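Local coordinates for gamma-glutamyltranspeptidase (Streptomyces lincolnensis, PDB 6J3A), which probably acts on gamma-glutamyl groups as a gamma-glutamyltranspeptidase homologue of the Ntn-hydrolase clan, at residues 52-66 with 431-444. Numbering follows the deposited sequence.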
loop_
_atom_site.group_PDB
_atom_site.type_symbol
_atom_site.label_atom_id
_atom_site.label_comp_id
_atom_site.label_asym_id
_atom_site.label_seq_id
_atom_site.Cartn_x
_atom_site.Cartn_y
_atom_site.Cartn_z
ATOM N N PRO A 52 -3.292 15.038 13.824
ATOM C CA PRO A 52 -3.235 16.014 14.920
ATOM C C PRO A 52 -4.093 15.648 16.135
ATOM O O PRO A 52 -3.929 16.225 17.197
ATOM C CB PRO A 52 -3.775 17.280 14.268
ATOM C CG PRO A 52 -4.777 16.767 13.300
ATOM C CD PRO A 52 -4.142 15.528 12.728
ATOM N N HIS A 53 -5.050 14.757 15.929
ATOM C CA HIS A 53 -5.729 14.009 16.998
ATOM C C HIS A 53 -4.877 12.960 17.733
ATOM O O HIS A 53 -5.342 12.386 18.724
ATOM C CB HIS A 53 -6.963 13.302 16.418
ATOM C CG HIS A 53 -6.643 12.287 15.363
ATOM N ND1 HIS A 53 -7.158 11.010 15.379
ATOM C CD2 HIS A 53 -5.844 12.354 14.271
ATOM C CE1 HIS A 53 -6.708 10.346 14.330
ATOM N NE2 HIS A 53 -5.904 11.138 13.645
ATOM N N LEU A 54 -3.676 12.678 17.218
ATOM C CA LEU A 54 -2.778 11.664 17.780
ATOM C C LEU A 54 -1.339 12.120 18.050
ATOM O O LEU A 54 -0.610 11.430 18.761
ATOM C CB LEU A 54 -2.793 10.423 16.887
ATOM C CG LEU A 54 -4.128 9.659 16.862
ATOM C CD1 LEU A 54 -4.106 8.588 15.786
ATOM C CD2 LEU A 54 -4.469 9.015 18.198
ATOM N N ASN A 55 -0.931 13.262 17.506
ATOM C CA ASN A 55 0.350 13.866 17.855
ATOM C C ASN A 55 0.377 15.344 17.465
ATOM O O ASN A 55 -0.611 15.894 17.003
ATOM C CB ASN A 55 1.502 13.103 17.196
ATOM C CG ASN A 55 1.643 13.403 15.725
ATOM O OD1 ASN A 55 0.664 13.681 15.036
ATOM N ND2 ASN A 55 2.874 13.336 15.228
ATOM N N GLY A 56 1.511 15.983 17.678
ATOM C CA GLY A 56 1.689 17.369 17.293
ATOM C C GLY A 56 3.101 17.810 17.620
ATOM O O GLY A 56 3.818 17.082 18.296
ATOM N N PRO A 57 3.511 18.995 17.140
ATOM C CA PRO A 57 4.899 19.448 17.275
ATOM C C PRO A 57 5.426 19.665 18.709
ATOM O O PRO A 57 6.622 19.507 18.937
ATOM C CB PRO A 57 4.923 20.767 16.480
ATOM C CG PRO A 57 3.763 20.684 15.559
ATOM C CD PRO A 57 2.717 19.934 16.328
ATOM N N ALA A 58 4.545 20.003 19.653
ATOM C CA ALA A 58 4.930 20.201 21.060
ATOM C C ALA A 58 4.784 18.932 21.914
ATOM O O ALA A 58 4.794 18.995 23.146
ATOM C CB ALA A 58 4.132 21.340 21.665
ATOM N N GLY A 59 4.662 17.781 21.256
ATOM C CA GLY A 59 4.665 16.485 21.921
ATOM C C GLY A 59 6.075 15.931 22.085
ATOM O O GLY A 59 7.029 16.682 22.326
ATOM N N GLU A 60 6.195 14.613 21.929
ATOM C CA GLU A 60 7.407 13.857 22.265
ATOM C C GLU A 60 7.712 12.829 21.218
ATOM O O GLU A 60 6.854 12.493 20.421
ATOM C CB GLU A 60 7.207 13.075 23.561
ATOM C CG GLU A 60 6.810 13.936 24.731
ATOM C CD GLU A 60 5.342 13.956 25.070
ATOM O OE1 GLU A 60 5.025 14.791 25.924
ATOM O OE2 GLU A 60 4.522 13.182 24.526
ATOM N N VAL A 61 8.931 12.298 21.269
ATOM C CA VAL A 61 9.316 11.158 20.447
ATOM C C VAL A 61 10.598 10.499 20.982
ATOM O O VAL A 61 11.592 11.183 21.202
ATOM C CB VAL A 61 9.487 11.552 18.953
ATOM C CG1 VAL A 61 10.613 12.554 18.742
ATOM C CG2 VAL A 61 9.720 10.318 18.101
ATOM N N PRO A 62 10.566 9.175 21.226
ATOM C CA PRO A 62 11.802 8.376 21.251
ATOM C C PRO A 62 12.189 7.938 19.844
ATOM O O PRO A 62 11.342 7.443 19.112
ATOM C CB PRO A 62 11.434 7.137 22.088
ATOM C CG PRO A 62 10.032 7.330 22.551
ATOM C CD PRO A 62 9.411 8.413 21.725
ATOM N N ILE A 63 13.454 8.107 19.474
ATOM C CA ILE A 63 13.934 7.646 18.174
ATOM C C ILE A 63 15.030 6.601 18.368
ATOM O O ILE A 63 15.998 6.844 19.082
ATOM C CB ILE A 63 14.478 8.806 17.322
ATOM C CG1 ILE A 63 13.467 9.959 17.266
ATOM C CG2 ILE A 63 14.806 8.318 15.910
ATOM C CD1 ILE A 63 14.054 11.255 16.746
ATOM N N LEU A 64 14.858 5.444 17.731
ATOM C CA LEU A 64 15.896 4.422 17.647
ATOM C C LEU A 64 16.544 4.489 16.284
ATOM O O LEU A 64 15.872 4.304 15.275
ATOM C CB LEU A 64 15.296 3.035 17.822
ATOM C CG LEU A 64 15.157 2.547 19.255
ATOM C CD1 LEU A 64 14.233 1.346 19.292
ATOM C CD2 LEU A 64 16.516 2.185 19.830
ATOM N N LEU A 65 17.849 4.716 16.252
ATOM C CA LEU A 65 18.573 4.779 14.994
ATOM C C LEU A 65 19.616 3.659 14.927
ATOM O O LEU A 65 20.188 3.262 15.943
ATOM C CB LEU A 65 19.198 6.159 14.769
ATOM C CG LEU A 65 19.989 6.857 15.884
ATOM C CD1 LEU A 65 20.957 7.870 15.277
ATOM C CD2 LEU A 65 19.091 7.559 16.899
ATOM N N ALA A 66 19.827 3.146 13.721
ATOM C CA ALA A 66 20.796 2.087 13.467
ATOM C C ALA A 66 21.498 2.418 12.162
ATOM O O ALA A 66 21.171 1.822 11.133
ATOM C CB ALA A 66 20.098 0.742 13.371
ATOM N N GLY A 431 21.285 1.147 3.873
ATOM C CA GLY A 431 21.012 0.243 4.989
ATOM C C GLY A 431 20.795 0.904 6.343
ATOM O O GLY A 431 20.593 0.207 7.335
ATOM N N ASN A 432 20.821 2.238 6.400
ATOM C CA ASN A 432 20.508 2.967 7.640
ATOM C C ASN A 432 19.059 2.643 8.012
ATOM O O ASN A 432 18.208 2.529 7.132
ATOM C CB ASN A 432 20.661 4.480 7.452
ATOM C CG ASN A 432 22.063 4.898 7.013
ATOM O OD1 ASN A 432 23.046 4.517 7.632
ATOM N ND2 ASN A 432 22.152 5.696 5.949
ATOM N N MET A 433 18.783 2.461 9.294
ATOM C CA MET A 433 17.411 2.275 9.755
ATOM C C MET A 433 17.079 3.280 10.830
ATOM O O MET A 433 17.976 3.816 11.498
ATOM C CB MET A 433 17.184 0.878 10.306
ATOM C CG MET A 433 17.602 -0.219 9.354
ATOM S SD MET A 433 17.338 -1.845 10.072
ATOM C CE MET A 433 15.670 -2.140 9.537
ATOM N N VAL A 434 15.779 3.519 10.984
ATOM C CA VAL A 434 15.243 4.400 12.020
ATOM C C VAL A 434 13.838 3.908 12.430
ATOM O O VAL A 434 13.083 3.418 11.600
ATOM C CB VAL A 434 15.264 5.871 11.550
ATOM C CG1 VAL A 434 14.251 6.128 10.450
ATOM C CG2 VAL A 434 15.062 6.817 12.712
ATOM N N ALA A 435 13.515 3.999 13.715
ATOM C CA ALA A 435 12.170 3.671 14.222
ATOM C C ALA A 435 11.801 4.711 15.272
ATOM O O ALA A 435 12.517 4.865 16.264
ATOM C CB ALA A 435 12.133 2.275 14.825
ATOM N N ALA A 436 10.701 5.428 15.051
ATOM C CA ALA A 436 10.308 6.528 15.936
ATOM C C ALA A 436 8.845 6.411 16.275
ATOM O O ALA A 436 8.034 6.072 15.419
ATOM C CB ALA A 436 10.579 7.870 15.275
ATOM N N THR A 437 8.513 6.740 17.516
ATOM C CA THR A 437 7.145 6.692 18.007
ATOM C C THR A 437 6.772 8.089 18.488
ATOM O O THR A 437 6.823 8.350 19.677
ATOM C CB THR A 437 7.038 5.646 19.138
ATOM O OG1 THR A 437 7.415 4.362 18.632
ATOM C CG2 THR A 437 5.630 5.537 19.695
ATOM N N PRO A 438 6.429 9.012 17.561
ATOM C CA PRO A 438 6.054 10.354 17.998
ATOM C C PRO A 438 4.612 10.454 18.482
ATOM O O PRO A 438 3.728 9.782 17.959
ATOM C CB PRO A 438 6.267 11.206 16.746
ATOM C CG PRO A 438 6.000 10.268 15.638
ATOM C CD PRO A 438 6.542 8.948 16.093
ATOM N N SER A 439 4.394 11.316 19.467
ATOM C CA SER A 439 3.117 11.403 20.152
ATOM C C SER A 439 3.017 12.711 20.907
ATOM O O SER A 439 3.970 13.486 20.949
ATOM C CB SER A 439 2.995 10.238 21.134
ATOM O OG SER A 439 1.732 10.219 21.775
ATOM N N GLY A 440 1.847 12.942 21.496
ATOM C CA GLY A 440 1.602 14.100 22.352
ATOM C C GLY A 440 1.378 15.387 21.584
ATOM O O GLY A 440 1.760 15.507 20.413
ATOM N N GLY A 441 0.757 16.355 22.254
ATOM C CA GLY A 441 0.408 17.628 21.635
ATOM C C GLY A 441 -0.776 17.471 20.704
ATOM O O GLY A 441 -0.914 18.222 19.743
ATOM N N TRP A 442 -1.633 16.497 21.017
ATOM C CA TRP A 442 -2.843 16.249 20.242
ATOM C C TRP A 442 -3.915 17.280 20.549
ATOM O O TRP A 442 -3.854 17.970 21.575
ATOM C CB TRP A 442 -3.375 14.821 20.429
ATOM C CG TRP A 442 -3.520 14.320 21.830
ATOM C CD1 TRP A 442 -4.347 14.799 22.796
ATOM C CD2 TRP A 442 -2.838 13.200 22.402
ATOM N NE1 TRP A 442 -4.216 14.053 23.943
ATOM C CE2 TRP A 442 -3.292 13.069 23.729
ATOM C CE3 TRP A 442 -1.881 12.291 21.919
ATOM C CZ2 TRP A 442 -2.816 12.074 24.590
ATOM C CZ3 TRP A 442 -1.406 11.297 22.773
ATOM C CH2 TRP A 442 -1.875 11.195 24.093
ATOM N N LEU A 443 -4.896 17.373 19.654
ATOM C CA LEU A 443 -5.856 18.488 19.665
ATOM C C LEU A 443 -6.871 18.490 20.800
ATOM O O LEU A 443 -7.391 19.548 21.131
ATOM C CB LEU A 443 -6.617 18.573 18.331
ATOM C CG LEU A 443 -7.584 17.440 17.915
ATOM C CD1 LEU A 443 -9.004 17.571 18.477
ATOM C CD2 LEU A 443 -7.665 17.368 16.395
ATOM N N GLN A 444 -7.129 17.331 21.401
ATOM C CA GLN A 444 -8.305 17.131 22.263
ATOM C C GLN A 444 -8.002 17.294 23.752
ATOM O O GLN A 444 -8.886 17.047 24.588
ATOM C CB GLN A 444 -8.943 15.745 22.029
ATOM C CG GLN A 444 -8.110 14.547 22.490
ATOM C CD GLN A 444 -7.294 13.878 21.385
ATOM O OE1 GLN A 444 -7.167 12.657 21.376
ATOM N NE2 GLN A 444 -6.733 14.662 20.461
HETATM O O HOH W 1 5.102 14.622 18.494
HETATM O O HOH W 2 1.465 20.017 19.411
HETATM O O HOH W 3 22.173 -0.407 10.164
#
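Ser439 is gripped from both ends of its backbone by Glu60: Glu60 N donates to Ser439 O at 2.7 Å, and Ser439 N returns a bond to Glu60 O at 2.9 Å, an isolated antiparallel hydrogen-bonded pair. With OG anti to the backbone N (chi1 -176°), the serine hydroxyl bonds to Thr421 and Arg459. Arg459 also makes a salt bridge with Glu60, so one guanidinium group ties both partners together and probably favours a charged carboxylate.

Asn55 also packs against Ser439, its CB 3.8 Å from Ser439 CA. The turn 56-59 then brings Gly59 against Gly440, where Gly59 CA approaches Ser439 O to 3.2 Å. Glycine suits both places: a bare CA lets the backbones close in, and Gly440 has a positive phi (78°).

At the far end Ala66 and Met433 form another hydrogen-bonded pair, Ala66 N donating to Met433 O at 3.0 Å while Met433 N donates back to Ala66 O; Leu64 with Ala435 is the hydrogen-bonded pair in between. The Ala66 methyl lies 4.2 Å from Met433 CB, on the same face of the sheet. Between these ends Ile63 and Val434 point the same way, their CG2 methyls 3.5 Å apart, as befits beta-branched residues on one sheet face.

Strands 61-66 and 433-436 thus run antiparallel (165°) in the buried interior of the Ntn-hydrolase fold. Strands 73-77 and 424-428 flank the pair, Trp115 of helix 111-122 packs on Val61, Ile63 and Ala436, and helix 36-50 meets Asn55 and Asn432.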